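Local coordinates for protein hydrogen peroxide-inducible genes activator (Corynebacterium glutamicum, PDB 6G1D) that probably senses hydrogen peroxide through its LysR-type regulatory domain and, as a DNA-binding transcription factor, controls peroxide-inducible genes, at residues 28-33 with 39-44. The protein carries 1 engineered substitution. Sequence-based numbering, arbitrary orientation.
Sequences GTAATK and PSLSQA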
loop_
_atom_site.group_PDB
_atom_site.type_symbol
_atom_site.label_atom_id
_atom_site.label_comp_id
_atom_site.label_asym_id
_atom_site.label_seq_id
_atom_site.Cartn_x
_atom_site.Cartn_y
_atom_site.Cartn_z
ATOM N N GLY B 28 -40.624 -0.557 -11.271
ATOM C CA GLY B 28 -40.649 -1.102 -12.643
ATOM C C GLY B 28 -39.334 -1.729 -13.056
ATOM O O GLY B 28 -39.299 -2.838 -13.570
ATOM N N THR B 29 -38.239 -1.034 -12.804
ATOM C CA THR B 29 -36.904 -1.568 -13.085
ATOM C C THR B 29 -36.670 -2.813 -12.230
ATOM O O THR B 29 -36.158 -3.821 -12.728
ATOM C CB THR B 29 -35.810 -0.517 -12.759
ATOM O OG1 THR B 29 -36.026 0.654 -13.554
ATOM C CG2 THR B 29 -34.401 -1.067 -13.019
ATOM N N ALA B 30 -37.082 -2.763 -10.953
ATOM C CA ALA B 30 -36.852 -3.900 -10.056
ATOM C C ALA B 30 -37.616 -5.121 -10.540
ATOM O O ALA B 30 -37.088 -6.238 -10.562
ATOM C CB ALA B 30 -37.234 -3.546 -8.604
ATOM N N ALA B 31 -38.845 -4.897 -10.969
ATOM C CA ALA B 31 -39.712 -5.976 -11.436
ATOM C C ALA B 31 -39.152 -6.616 -12.688
ATOM O O ALA B 31 -39.178 -7.843 -12.830
ATOM C CB ALA B 31 -41.147 -5.448 -11.703
ATOM N N THR B 32 -38.686 -5.802 -13.617
ATOM C CA THR B 32 -38.096 -6.319 -14.881
ATOM C C THR B 32 -36.814 -7.081 -14.551
ATOM O O THR B 32 -36.560 -8.114 -15.133
ATOM C CB THR B 32 -37.824 -5.204 -15.902
ATOM O OG1 THR B 32 -36.919 -4.254 -15.334
ATOM C CG2 THR B 32 -39.116 -4.490 -16.305
ATOM N N LYS B 33 -36.039 -6.593 -13.591
ATOM C CA LYS B 33 -34.815 -7.313 -13.176
ATOM C C LYS B 33 -35.109 -8.733 -12.685
ATOM O O LYS B 33 -34.353 -9.639 -12.935
ATOM C CB LYS B 33 -34.023 -6.536 -12.111
ATOM C CG LYS B 33 -32.639 -7.101 -11.916
ATOM C CD LYS B 33 -31.654 -6.059 -11.435
ATOM C CE LYS B 33 -30.246 -6.645 -11.347
ATOM N NZ LYS B 33 -29.222 -5.569 -11.329
ATOM N N PRO B 39 -47.330 -5.724 -9.983
ATOM C CA PRO B 39 -48.176 -6.254 -8.903
ATOM C C PRO B 39 -47.530 -7.395 -8.090
ATOM O O PRO B 39 -47.621 -7.370 -6.858
ATOM C CB PRO B 39 -49.445 -6.747 -9.642
ATOM C CG PRO B 39 -49.507 -5.931 -10.899
ATOM C CD PRO B 39 -48.086 -5.535 -11.237
ATOM N N SER B 40 -46.868 -8.353 -8.751
ATOM C CA SER B 40 -46.175 -9.456 -8.039
ATOM C C SER B 40 -45.067 -8.962 -7.124
ATOM O O SER B 40 -44.908 -9.443 -5.987
ATOM C CB SER B 40 -45.586 -10.480 -9.016
ATOM O OG SER B 40 -46.633 -11.251 -9.601
ATOM N N LEU B 41 -44.295 -8.005 -7.625
ATOM C CA LEU B 41 -43.233 -7.366 -6.848
ATOM C C LEU B 41 -43.813 -6.707 -5.611
ATOM O O LEU B 41 -43.295 -6.909 -4.525
ATOM C CB LEU B 41 -42.512 -6.322 -7.689
ATOM C CG LEU B 41 -41.265 -5.706 -7.032
ATOM C CD1 LEU B 41 -40.013 -6.557 -7.192
ATOM C CD2 LEU B 41 -41.097 -4.280 -7.574
ATOM N N SER B 42 -44.849 -5.887 -5.779
ATOM C CA SER B 42 -45.454 -5.182 -4.639
ATOM C C SER B 42 -46.072 -6.156 -3.613
ATOM O O SER B 42 -45.942 -5.921 -2.433
ATOM C CB SER B 42 -46.482 -4.152 -5.123
ATOM O OG SER B 42 -47.648 -4.795 -5.550
ATOM N N GLN B 43 -46.694 -7.235 -4.074
ATOM C CA GLN B 43 -47.228 -8.296 -3.199
ATOM C C GLN B 43 -46.141 -8.959 -2.354
ATOM O O GLN B 43 -46.334 -9.177 -1.181
ATOM C CB GLN B 43 -47.945 -9.409 -3.995
ATOM C CG GLN B 43 -48.593 -10.465 -3.057
ATOM C CD GLN B 43 -48.255 -11.963 -3.316
ATOM O OE1 GLN B 43 -48.770 -12.554 -4.280
ATOM N NE2 GLN B 43 -47.445 -12.591 -2.399
ATOM N N ALA B 44 -45.008 -9.276 -2.960
ATOM C CA ALA B 44 -43.863 -9.850 -2.254
ATOM C C ALA B 44 -43.313 -8.876 -1.216
ATOM O O ALA B 44 -43.019 -9.266 -0.083
ATOM C CB ALA B 44 -42.759 -10.250 -3.235
#
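Ala30 and Ala31 receive the isobutyl group of Leu41, whose two methyls lie against both residues, CD2 nearest. Ahead of them, the backbone carbonyl of Thr29 accepts two hydrogen bonds, one from Lys33 N and one from Thr32 OG1, on the same face of its plane. Thr32 OG1 sits 2.7 Å from Thr29 O. Ala30 offers its methyl: CB is 4.1 Å from Leu41 CD2 and 4.3 Å from Leu41 CD1. The same methyl also packs on Thr20 and Ile21 of helix 12-24. Ala31 is met at two points. Leu41 CD2 lies 4.1 Å from Ala31 N and 4.3 Å from Ala31 CB, so the methyl touches the backbone as well as the side chain. Leu41 CB is also near, 4.3 Å from Ala31 CB. With chi1 at -173°, CG stands opposite the backbone N of Leu41, and this carries both methyls across to the alanines. Further on, Lys33 NZ forms a salt bridge with Glu196 of the second subunit. On helix 38-52, Ser42 OG hydrogen-bonds back to Pro39 O at 2.9 Å. Leu41 also touches Thr17, Leu34 and Ile36. The two segments belong to consecutive helices of the LysR-type helix-turn-helix, with helix 38-52 in the position of the recognition helix. No hydrogen bond joins them. Their fit rests on a buried branched side chain against two small alanines, which lets Ala31 CA and Leu41 CA come within 5.9 Å.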